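Putative NADPH:quinone reductase (Bacillus thuringiensis, PDB 3GMS) probably catalyses the NADPH-dependent reduction of quinones, as a putative quinone oxidoreductase pairing a GroES-like domain with a Rossmann-type nucleotide-binding domain. Local coordinates at residues A123-N128 against E282-L287; D115-F120 against R289-E294; N227-S232 against G237-I242; A132-T137 against N264-R269. One frame throughout, in Å; residues are numbered along the deposited sequence.

Contact 1 of 4, residues A123-N128 against E282-L287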
# COMPACT_ATOMS: atom_id res chain seq x y z
N ALA A 123 2.72 -1.35 11.58
CA ALA A 123 3.35 -0.42 10.67
C ALA A 123 3.02 -0.69 9.19
O ALA A 123 3.44 0.08 8.30
CB ALA A 123 4.88 -0.45 10.92
N GLN A 124 2.37 -1.82 8.91
CA GLN A 124 2.03 -2.24 7.55
C GLN A 124 0.53 -2.25 7.29
O GLN A 124 0.07 -2.70 6.21
CB GLN A 124 2.61 -3.63 7.25
CG GLN A 124 4.13 -3.72 7.26
CD GLN A 124 4.54 -5.16 7.02
OE1 GLN A 124 4.48 -5.63 5.90
NE2 GLN A 124 4.84 -5.87 8.09
N MET A 125 -0.24 -1.68 8.23
CA MET A 125 -1.70 -1.82 8.22
C MET A 125 -2.44 -0.96 7.17
O MET A 125 -3.58 -1.27 6.82
CB MET A 125 -2.26 -1.51 9.62
CG MET A 125 -3.79 -1.83 9.88
SD MET A 125 -4.14 -3.62 10.07
CE MET A 125 -3.17 -3.97 11.49
N TYR A 126 -1.80 0.11 6.70
CA TYR A 126 -2.50 1.13 5.92
C TYR A 126 -2.46 0.89 4.42
O TYR A 126 -3.41 0.45 3.84
CB TYR A 126 -1.94 2.50 6.28
CG TYR A 126 -2.49 3.71 5.54
CD1 TYR A 126 -3.81 3.75 5.01
CD2 TYR A 126 -1.69 4.85 5.43
CE1 TYR A 126 -4.28 4.90 4.36
CE2 TYR A 126 -2.15 6.01 4.79
CZ TYR A 126 -3.45 6.01 4.27
OH TYR A 126 -3.91 7.15 3.64
N ILE A 127 -1.33 1.14 3.78
CA ILE A 127 -1.37 1.32 2.35
C ILE A 127 -1.80 0.07 1.56
O ILE A 127 -2.75 0.14 0.79
CB ILE A 127 0.02 1.84 1.82
CG1 ILE A 127 0.27 3.27 2.35
CG2 ILE A 127 0.02 1.89 0.30
CD1 ILE A 127 -0.69 4.31 1.82
N ASN A 128 -1.10 -1.04 1.73
CA ASN A 128 -1.44 -2.27 1.02
C ASN A 128 -2.77 -2.92 1.47
O ASN A 128 -3.57 -3.29 0.57
CB ASN A 128 -0.25 -3.23 1.00
CG ASN A 128 0.91 -2.66 0.23
OD1 ASN A 128 0.68 -2.07 -0.82
ND2 ASN A 128 2.13 -2.75 0.76
N GLU A 282 -13.97 2.74 10.82
CA GLU A 282 -14.64 1.45 10.85
C GLU A 282 -13.95 0.44 9.97
O GLU A 282 -13.85 -0.75 10.29
CB GLU A 282 -16.07 1.60 10.35
CG GLU A 282 -16.95 2.11 11.42
CD GLU A 282 -17.17 1.03 12.45
OE1 GLU A 282 -17.91 0.08 12.12
OE2 GLU A 282 -16.56 1.10 13.53
N THR A 283 -13.45 0.92 8.84
CA THR A 283 -12.74 0.04 7.90
C THR A 283 -11.43 -0.44 8.54
O THR A 283 -11.07 -1.62 8.41
CB THR A 283 -12.48 0.77 6.55
OG1 THR A 283 -13.74 1.19 6.01
CG2 THR A 283 -11.81 -0.15 5.54
N PHE A 284 -10.73 0.45 9.23
CA PHE A 284 -9.52 0.01 9.95
C PHE A 284 -9.87 -0.97 11.06
O PHE A 284 -9.15 -1.95 11.28
CB PHE A 284 -8.72 1.18 10.51
CG PHE A 284 -7.71 1.72 9.55
CD1 PHE A 284 -8.03 2.76 8.74
CD2 PHE A 284 -6.46 1.10 9.43
CE1 PHE A 284 -7.06 3.26 7.81
CE2 PHE A 284 -5.49 1.58 8.54
CZ PHE A 284 -5.81 2.67 7.73
N ARG A 285 -11.00 -0.75 11.74
CA ARG A 285 -11.36 -1.69 12.82
C ARG A 285 -11.54 -3.08 12.27
O ARG A 285 -11.20 -4.06 12.92
CB ARG A 285 -12.61 -1.21 13.58
CG ARG A 285 -12.25 -0.24 14.66
CD ARG A 285 -13.42 0.03 15.63
NE ARG A 285 -14.34 0.96 15.00
CZ ARG A 285 -14.16 2.29 14.95
NH1 ARG A 285 -13.10 2.86 15.54
NH2 ARG A 285 -15.05 3.04 14.34
N HIS A 286 -12.03 -3.14 11.03
CA HIS A 286 -12.21 -4.37 10.35
C HIS A 286 -10.93 -5.09 9.96
O HIS A 286 -10.82 -6.32 10.17
CB HIS A 286 -13.12 -4.24 9.12
CG HIS A 286 -13.50 -5.57 8.56
ND1 HIS A 286 -14.31 -6.45 9.25
CD2 HIS A 286 -13.07 -6.24 7.46
CE1 HIS A 286 -14.43 -7.57 8.56
NE2 HIS A 286 -13.68 -7.47 7.47
N LEU A 287 -9.99 -4.35 9.39
CA LEU A 287 -8.69 -4.93 9.04
C LEU A 287 -7.99 -5.43 10.31
O LEU A 287 -7.43 -6.51 10.30
CB LEU A 287 -7.80 -3.88 8.36
CG LEU A 287 -8.26 -3.35 7.00
CD1 LEU A 287 -7.41 -2.11 6.65
CD2 LEU A 287 -8.07 -4.40 5.97
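Met125 and Leu287 bring their CA atoms to 7.7 Å and Tyr126 and Phe284 theirs to 8.2 Å, so the turn that leads into helix 127-139 is held off the flank of helix 277-292 by a full layer of side chains. That layer is centred on the Phe284 ring, which presents its rim to the turn. Met125 CG and Tyr126 CD1 both sit at this edge, close to the ring plane. The tyrosine makes the nearer approach, its CD1 lying 3.5 Å from Phe284 CZ. The two rings meet obliquely, their planes 46° apart. On the Tyr126 ring, Ile127 CD1 covers one face near the rim, while the hydroxyl at the far end is hydrogen-bonded to Asn272.

Met125 runs past both partners in the opposite sense. With its CG anti to the backbone N (chi1 -170°) and the chain bent beyond it, the methylene stays at the phenylalanine, 4.0 Å from Phe284 CD2, while SD folds over to rest 4.0 Å from Leu287 CB. Met125 O is buried among carbons, 3.8 Å from Phe284 CE2, with Leu287 CD1 as another close neighbour; this carbonyl has no polar partner in the model. The neighbouring Tyr126 N is better served, bonded to the Glu69 carboxylate.

Leu93 and Leu130 add to the packing on Phe284. This is apolar packing at the junction of a two-domain medium-chain dehydrogenase/reductase fold, where the entry to one long helix meets another that leads back from the Rossmann strands to the GroES-like part.

Contact 2 of 4, residues D115-F120 against R289-E294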
# COMPACT_ATOMS: atom_id res chain seq x y z
N ASP A 115 -3.16 -3.98 21.89
CA ASP A 115 -1.93 -4.57 22.42
C ASP A 115 -1.55 -5.89 21.72
O ASP A 115 -0.37 -6.25 21.65
CB ASP A 115 -2.07 -4.80 23.93
CG ASP A 115 -2.22 -3.50 24.71
OD1 ASP A 115 -1.99 -2.41 24.15
OD2 ASP A 115 -2.59 -3.58 25.89
N SER A 116 -2.56 -6.57 21.21
CA SER A 116 -2.44 -7.81 20.45
C SER A 116 -1.55 -7.74 19.20
O SER A 116 -1.04 -8.76 18.74
CB SER A 116 -3.84 -8.22 19.99
OG SER A 116 -3.91 -9.61 19.75
N ILE A 117 -1.41 -6.55 18.63
CA ILE A 117 -0.73 -6.39 17.34
C ILE A 117 0.67 -5.78 17.50
O ILE A 117 0.80 -4.71 18.09
CB ILE A 117 -1.60 -5.57 16.37
CG1 ILE A 117 -2.91 -6.35 16.10
CG2 ILE A 117 -0.80 -5.14 15.11
CD1 ILE A 117 -3.76 -5.83 14.99
N ASP A 118 1.69 -6.47 17.05
CA ASP A 118 3.08 -5.98 17.23
C ASP A 118 3.33 -4.74 16.34
O ASP A 118 2.57 -4.49 15.39
CB ASP A 118 4.11 -7.07 16.93
CG ASP A 118 4.19 -7.39 15.45
OD1 ASP A 118 4.94 -6.70 14.70
OD2 ASP A 118 3.53 -8.34 15.01
N ASP A 119 4.36 -3.96 16.67
CA ASP A 119 4.68 -2.71 15.94
C ASP A 119 4.92 -2.94 14.43
O ASP A 119 4.55 -2.11 13.60
CB ASP A 119 5.98 -2.07 16.46
CG ASP A 119 5.89 -1.64 17.91
OD1 ASP A 119 4.79 -1.39 18.44
OD2 ASP A 119 6.96 -1.56 18.52
N PHE A 120 5.56 -4.05 14.06
CA PHE A 120 5.91 -4.24 12.65
C PHE A 120 4.72 -4.64 11.78
O PHE A 120 4.57 -4.20 10.63
CB PHE A 120 7.08 -5.21 12.52
CG PHE A 120 8.34 -4.65 13.07
CD1 PHE A 120 9.25 -3.97 12.24
CD2 PHE A 120 8.62 -4.78 14.45
CE1 PHE A 120 10.44 -3.42 12.78
CE2 PHE A 120 9.81 -4.26 14.99
CZ PHE A 120 10.73 -3.57 14.15
N ARG A 289 -9.37 -6.52 13.10
CA ARG A 289 -9.99 -7.81 13.45
C ARG A 289 -9.46 -8.96 12.59
O ARG A 289 -9.17 -10.03 13.12
CB ARG A 289 -11.52 -7.79 13.34
CG ARG A 289 -12.19 -6.68 14.08
CD ARG A 289 -11.73 -6.51 15.50
NE ARG A 289 -12.53 -5.45 16.09
CZ ARG A 289 -12.18 -4.17 16.13
NH1 ARG A 289 -11.00 -3.77 15.67
NH2 ARG A 289 -13.02 -3.29 16.67
N LEU A 290 -9.30 -8.72 11.28
CA LEU A 290 -8.79 -9.74 10.35
C LEU A 290 -7.35 -10.16 10.70
O LEU A 290 -7.00 -11.36 10.64
CB LEU A 290 -8.84 -9.27 8.89
CG LEU A 290 -10.24 -9.17 8.26
CD1 LEU A 290 -10.17 -8.54 6.88
CD2 LEU A 290 -10.96 -10.54 8.25
N VAL A 291 -6.54 -9.19 11.09
CA VAL A 291 -5.18 -9.49 11.57
C VAL A 291 -5.22 -10.24 12.90
O VAL A 291 -4.54 -11.25 13.06
CB VAL A 291 -4.32 -8.22 11.67
CG1 VAL A 291 -2.90 -8.56 12.24
CG2 VAL A 291 -4.16 -7.59 10.29
N GLU A 292 -6.03 -9.76 13.84
CA GLU A 292 -6.14 -10.41 15.17
C GLU A 292 -6.56 -11.86 15.03
O GLU A 292 -6.01 -12.72 15.73
CB GLU A 292 -7.15 -9.70 16.04
CG GLU A 292 -6.64 -8.49 16.70
CD GLU A 292 -7.75 -7.72 17.37
OE1 GLU A 292 -8.90 -7.74 16.87
OE2 GLU A 292 -7.46 -7.07 18.38
N ASN A 293 -7.51 -12.14 14.13
CA ASN A 293 -8.05 -13.49 13.92
C ASN A 293 -7.15 -14.34 13.06
O ASN A 293 -7.50 -15.47 12.71
CB ASN A 293 -9.43 -13.45 13.26
CG ASN A 293 -10.47 -12.79 14.13
OD1 ASN A 293 -10.22 -12.47 15.30
ND2 ASN A 293 -11.65 -12.52 13.54
N GLU A 294 -6.00 -13.79 12.66
CA GLU A 294 -5.07 -14.49 11.78
C GLU A 294 -5.59 -14.86 10.37
O GLU A 294 -5.06 -15.75 9.72
CB GLU A 294 -4.45 -15.69 12.52
CG GLU A 294 -3.54 -15.23 13.68
CD GLU A 294 -2.92 -16.37 14.50
OE1 GLU A 294 -3.58 -17.40 14.71
OE2 GLU A 294 -1.77 -16.20 14.96
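Ile117 CD1 rests on Val291 CG1 at 4.0 Å, the apolar centre of a small contact between a loop just before an N-capped helix start and the final turn of helix 277-292, which closes in a Schellman motif. The two side chains cross at about a right angle. Ile117 holds CG1 anti to its carbonyl carbon (chi1 -63°), which carries CD1 out to the valine, where it also lies 4.1 Å from Val291 CB. Next along the helix, Glu292 supplies the outer margin: its chain is extended beyond CG, so the carboxylate passes alongside the loop and OE2 stands 4.1 Å from Ser116 CB. That meeting of an oxygen with a carbon is loose, and since the exposed Ser116 is modelled in two conformers, little should be rested on the distance. Pro114 touches the same glutamate.

Behind the first shell, Arg89 NH2 takes Ile117 O and also forms a salt bridge with Asp119, which ties the loop to the GroES-like body of the protein. Asp118 is the N-cap of helix 119-122; its second carboxylate oxygen, OD2, is hydrogen-bonded to the hydroxyl of Thr121. Val291 also touches Phe298 and Thr121, and Ala122 packs on Ile117.

In the partner segment, Glu294 is the first residue to leave helical geometry; its positive phi of 62° turns the chain away and lets its N bond back to Val291 O at 3.0 Å. In the loop, the Asp118 cap itself is weak: Phe120 N reaches Asp118 OD1 at 2.8 Å, but the N-H...O angle is only 121°.

Contact 3 of 4, residues N227-S232 against G237-I242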
# COMPACT_ATOMS: atom_id res chain seq x y z
N ASN A 227 -2.34 -4.11 -20.93
CA ASN A 227 -3.26 -4.29 -22.07
C ASN A 227 -3.63 -5.75 -22.20
O ASN A 227 -4.80 -6.09 -22.36
CB ASN A 227 -2.61 -3.80 -23.38
CG ASN A 227 -2.49 -2.30 -23.44
OD1 ASN A 227 -3.30 -1.58 -22.85
ND2 ASN A 227 -1.48 -1.82 -24.15
N GLU A 228 -2.63 -6.61 -22.09
CA GLU A 228 -2.92 -8.04 -22.14
C GLU A 228 -3.79 -8.47 -20.96
O GLU A 228 -4.69 -9.29 -21.12
CB GLU A 228 -1.64 -8.86 -22.24
CG GLU A 228 -1.96 -10.36 -22.35
CD GLU A 228 -0.81 -11.16 -22.91
OE1 GLU A 228 -0.94 -12.40 -22.98
OE2 GLU A 228 0.21 -10.53 -23.28
N LEU A 229 -3.59 -7.88 -19.77
CA LEU A 229 -4.44 -8.21 -18.63
C LEU A 229 -5.91 -7.81 -18.85
O LEU A 229 -6.84 -8.56 -18.49
CB LEU A 229 -3.91 -7.57 -17.33
CG LEU A 229 -4.36 -8.22 -16.01
CD1 LEU A 229 -3.63 -9.58 -15.75
CD2 LEU A 229 -4.07 -7.24 -14.85
N ALA A 230 -6.13 -6.63 -19.43
CA ALA A 230 -7.48 -6.14 -19.72
C ALA A 230 -8.14 -7.06 -20.76
O ALA A 230 -9.29 -7.42 -20.64
CB ALA A 230 -7.43 -4.72 -20.26
N PHE A 231 -7.38 -7.43 -21.77
CA PHE A 231 -7.94 -8.33 -22.79
C PHE A 231 -8.25 -9.74 -22.31
O PHE A 231 -8.92 -10.52 -23.02
CB PHE A 231 -7.02 -8.34 -24.00
CG PHE A 231 -7.30 -7.22 -24.97
CD1 PHE A 231 -6.85 -5.93 -24.70
CD2 PHE A 231 -8.01 -7.46 -26.16
CE1 PHE A 231 -7.08 -4.87 -25.61
CE2 PHE A 231 -8.26 -6.42 -27.07
CZ PHE A 231 -7.81 -5.11 -26.79
N SER A 232 -7.78 -10.10 -21.12
CA SER A 232 -8.12 -11.41 -20.56
C SER A 232 -9.42 -11.39 -19.77
O SER A 232 -9.80 -12.37 -19.15
CB SER A 232 -6.97 -11.98 -19.72
OG SER A 232 -5.75 -11.98 -20.45
N GLY A 237 -16.38 -6.89 -18.17
CA GLY A 237 -15.58 -7.15 -16.97
C GLY A 237 -15.00 -5.81 -16.54
O GLY A 237 -15.06 -4.84 -17.30
N HIS A 238 -14.38 -5.79 -15.37
CA HIS A 238 -13.95 -4.52 -14.79
C HIS A 238 -12.43 -4.54 -14.63
O HIS A 238 -11.88 -5.39 -13.91
CB HIS A 238 -14.66 -4.34 -13.45
CG HIS A 238 -14.66 -2.91 -12.95
ND1 HIS A 238 -15.39 -2.50 -11.85
CD2 HIS A 238 -14.00 -1.81 -13.39
CE1 HIS A 238 -15.20 -1.20 -11.65
NE2 HIS A 238 -14.35 -0.76 -12.57
N PHE A 239 -11.77 -3.58 -15.30
CA PHE A 239 -10.31 -3.44 -15.28
C PHE A 239 -9.98 -2.24 -14.40
O PHE A 239 -10.57 -1.15 -14.57
CB PHE A 239 -9.80 -3.19 -16.69
CG PHE A 239 -8.32 -2.96 -16.79
CD1 PHE A 239 -7.43 -4.03 -16.70
CD2 PHE A 239 -7.81 -1.68 -17.02
CE1 PHE A 239 -6.06 -3.82 -16.85
CE2 PHE A 239 -6.44 -1.46 -17.17
CZ PHE A 239 -5.55 -2.54 -17.06
N LEU A 240 -9.09 -2.46 -13.44
CA LEU A 240 -8.72 -1.38 -12.51
C LEU A 240 -7.20 -1.21 -12.44
O LEU A 240 -6.48 -2.20 -12.27
CB LEU A 240 -9.31 -1.69 -11.14
CG LEU A 240 -9.20 -0.64 -10.03
CD1 LEU A 240 -10.15 0.55 -10.35
CD2 LEU A 240 -9.58 -1.29 -8.71
N THR A 241 -6.67 0.00 -12.59
CA THR A 241 -5.23 0.14 -12.42
C THR A 241 -4.95 0.68 -11.01
O THR A 241 -5.73 1.50 -10.48
CB THR A 241 -4.54 1.01 -13.46
OG1 THR A 241 -5.00 2.36 -13.35
CG2 THR A 241 -4.82 0.54 -14.86
N ILE A 242 -3.88 0.18 -10.40
CA ILE A 242 -3.48 0.70 -9.07
C ILE A 242 -2.05 1.21 -9.05
O ILE A 242 -1.60 1.81 -8.04
CB ILE A 242 -3.66 -0.35 -7.93
CG1 ILE A 242 -2.88 -1.63 -8.20
CG2 ILE A 242 -5.15 -0.57 -7.61
CD1 ILE A 242 -2.78 -2.56 -6.94
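This is a buried helix-on-sheet contact inside the Rossmann domain, made by the last turns of helix 223-231 against strand 237-241, which the chain enters a few residues later. Every contact across the two segments runs through Phe239. Its CB points at the helix, and a chi1 of 177°, which sets CG opposite the backbone N, lays the ring against Ala230. These two residues are also the nearest in backbone, with Ala230 CA 5.9 Å from Phe239 CA.

The methyl of Ala230 lies over one face of the phenyl ring, displaced to the rim. It is 3.6 Å from Phe239 CD1 and 3.9 Å from the ring centroid, 22° off the normal: a CH-pi contact. With so short a side chain the helix backbone itself comes in close, and Ala230 CA is only 3.7 Å from the same CD1. Leu229 joins from another direction, its CB at the ring edge near the plane, 4.3 Å from Phe239 CE1. One aromatic ring therefore meets two consecutive helix residues, one on a face and one at its border.

Ile255 of helix 252-257 touches both Ala230 and Phe239, while Leu229 reaches across to Ala217 of the neighbouring strand. At the helix end, the Ser232 hydroxyl donates to Glu228 O at 3.0 Å. Its backbone is then bonded to Ala214 at the start of strand 214-219.

Strand 214-219, helix 223-231 and the parallel neighbouring strand 237-241 thus form a beta-alpha-beta crossover unit, and an alanine-on-phenylalanine contact seals its helix to the returning strand of the Rossmann fold.

Contact 4 of 4, residues A132-T137 against N264-R269; sequences AWVTCT and NIFHLR
The Phe266 ring takes the methyl of Thr135 squarely on one face: CG2 stands over the middle of the ring, 3.7 Å from its centroid and 13° off the normal, a well-centred CH-pi contact. Val134 CG1 approaches the far end of the same ring obliquely, 3.7 Å from Phe266 CE1. A second flat group, the Trp133 indole, is turned elsewhere; within its own helix it is covered on one face by Thr137 CG2 and it meets the ring of His286. The contact joins helix 127-139 to the link leaving the last strand of the parallel Rossmann sheet, where strand 262-265 passes into helix 268-274.

Torsions set up both sides. A chi1 of 180° swings the Phe266 ring across to the helix. In Thr135 the hydroxyl sits between the backbone N and the carbonyl carbon (chi1 55°), where it is hydrogen-bonded to Thr131 O one turn back; the methyl is left to face the phenyl ring, so the polar and apolar branches are sorted cleanly. Val134 and Phe266 cross at about a right angle.

Leu240 of the adjacent strand packs on both Thr135 and Phe266, and Phe266 also touches Thr131 and Thr139 of the same helix as Thr135. Phe161 of helix 156-168 adds to the cover of Thr135.

From Thr135 onward the helix widens into a pi-type turn at 135-137, and Trp133 O is held twice by one residue: Thr137 OG1 at 2.7 Å and Thr137 N at 2.9 Å reach this oxygen from opposite faces of its carbonyl plane.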
# COMPACT_ATOMS: atom_id res chain seq x y z
N ALA A 132 -6.03 -3.14 -0.96
CA ALA A 132 -6.52 -4.46 -1.32
C ALA A 132 -8.00 -4.63 -0.88
O ALA A 132 -8.83 -5.08 -1.66
CB ALA A 132 -5.61 -5.58 -0.73
N TRP A 133 -8.31 -4.23 0.35
CA TRP A 133 -9.66 -4.38 0.91
C TRP A 133 -10.72 -3.56 0.16
O TRP A 133 -11.82 -4.07 -0.16
CB TRP A 133 -9.70 -3.95 2.37
CG TRP A 133 -11.11 -4.04 2.97
CD1 TRP A 133 -11.95 -3.00 3.23
CD2 TRP A 133 -11.79 -5.22 3.37
NE1 TRP A 133 -13.13 -3.47 3.79
CE2 TRP A 133 -13.06 -4.83 3.87
CE3 TRP A 133 -11.46 -6.58 3.37
CZ2 TRP A 133 -14.01 -5.75 4.36
CZ3 TRP A 133 -12.40 -7.51 3.87
CH2 TRP A 133 -13.66 -7.07 4.35
N VAL A 134 -10.40 -2.29 -0.04
CA VAL A 134 -11.29 -1.38 -0.75
C VAL A 134 -11.55 -1.79 -2.23
O VAL A 134 -12.70 -1.84 -2.65
CB VAL A 134 -10.90 0.10 -0.56
CG1 VAL A 134 -11.76 1.01 -1.43
CG2 VAL A 134 -11.09 0.51 0.90
N THR A 135 -10.48 -2.06 -2.98
CA THR A 135 -10.63 -2.47 -4.39
C THR A 135 -11.49 -3.75 -4.47
O THR A 135 -12.42 -3.81 -5.30
CB THR A 135 -9.26 -2.63 -5.13
OG1 THR A 135 -8.41 -3.54 -4.40
CG2 THR A 135 -8.51 -1.24 -5.27
N CYS A 136 -11.24 -4.72 -3.59
CA CYS A 136 -12.06 -5.96 -3.55
C CYS A 136 -13.52 -5.72 -3.13
O CYS A 136 -14.44 -6.26 -3.76
CB CYS A 136 -11.44 -7.04 -2.64
SG CYS A 136 -9.93 -7.79 -3.36
N THR A 137 -13.76 -4.92 -2.12
CA THR A 137 -15.10 -4.90 -1.55
C THR A 137 -15.96 -3.76 -2.05
O THR A 137 -17.20 -3.81 -1.92
CB THR A 137 -15.06 -4.89 -0.02
OG1 THR A 137 -14.42 -3.70 0.48
CG2 THR A 137 -14.36 -6.16 0.51
N ASN A 264 -11.07 1.68 -14.97
CA ASN A 264 -10.93 2.78 -14.01
C ASN A 264 -9.55 2.78 -13.41
O ASN A 264 -8.78 1.80 -13.53
CB ASN A 264 -11.93 2.65 -12.86
CG ASN A 264 -13.34 2.90 -13.29
OD1 ASN A 264 -14.11 1.96 -13.51
ND2 ASN A 264 -13.69 4.17 -13.48
N ILE A 265 -9.24 3.90 -12.74
CA ILE A 265 -7.98 4.07 -12.04
C ILE A 265 -8.31 4.23 -10.55
O ILE A 265 -9.17 5.05 -10.20
CB ILE A 265 -7.23 5.36 -12.50
CG1 ILE A 265 -6.89 5.32 -13.98
CG2 ILE A 265 -5.91 5.51 -11.74
CD1 ILE A 265 -7.85 6.02 -14.88
N PHE A 266 -7.66 3.46 -9.69
CA PHE A 266 -7.91 3.58 -8.25
C PHE A 266 -6.79 4.35 -7.56
O PHE A 266 -5.60 4.07 -7.79
CB PHE A 266 -8.05 2.21 -7.58
CG PHE A 266 -8.29 2.29 -6.11
CD1 PHE A 266 -9.60 2.45 -5.63
CD2 PHE A 266 -7.22 2.20 -5.20
CE1 PHE A 266 -9.83 2.55 -4.25
CE2 PHE A 266 -7.42 2.31 -3.85
CZ PHE A 266 -8.73 2.47 -3.35
N HIS A 267 -7.17 5.30 -6.71
CA HIS A 267 -6.22 6.09 -5.88
C HIS A 267 -6.75 6.04 -4.44
O HIS A 267 -7.84 6.57 -4.18
CB HIS A 267 -6.31 7.58 -6.27
CG HIS A 267 -5.97 7.89 -7.71
ND1 HIS A 267 -4.69 8.23 -8.11
CD2 HIS A 267 -6.74 7.95 -8.83
CE1 HIS A 267 -4.68 8.45 -9.42
NE2 HIS A 267 -5.91 8.29 -9.87
N LEU A 268 -5.97 5.51 -3.50
CA LEU A 268 -6.34 5.62 -2.08
C LEU A 268 -6.54 7.09 -1.65
O LEU A 268 -7.44 7.42 -0.87
CB LEU A 268 -5.28 4.95 -1.21
CG LEU A 268 -5.73 4.37 0.14
CD1 LEU A 268 -7.01 3.52 0.06
CD2 LEU A 268 -4.58 3.54 0.76
N ARG A 269 -5.72 7.97 -2.21
CA ARG A 269 -5.89 9.43 -2.08
C ARG A 269 -7.37 9.84 -2.20
O ARG A 269 -7.91 10.62 -1.38
CB ARG A 269 -5.12 10.06 -3.25
CG ARG A 269 -4.92 11.52 -3.23
CD ARG A 269 -3.59 11.78 -3.89
NE ARG A 269 -3.68 11.66 -5.35
CZ ARG A 269 -4.24 12.59 -6.12
NH1 ARG A 269 -4.74 13.69 -5.55
NH2 ARG A 269 -4.29 12.44 -7.44

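How the contacts relate
From the N terminus, the GroES-like strands come first; the chain then passes in turn through 115-120, 123-128 and 132-137, and their partners return in reverse order. The four loops therefore nest without crossing: contact 2 is outermost, then contact 1, then contact 4, and contact 3 closes the short helix-to-strand connection within the Rossmann domain. Contacts 2 and 1 share helix 277-292 and meet where Met125 CE packs on Ile117 and Val291. Contact 4 carries helix 127-139 from there to the Rossmann sheet, where Thr241 O and Phe266 N, 2.9 Å apart, probably bond it to contact 3. Contacts 2 and 3 lie on opposite sides of the chain's centre, about 33 Å between their centres.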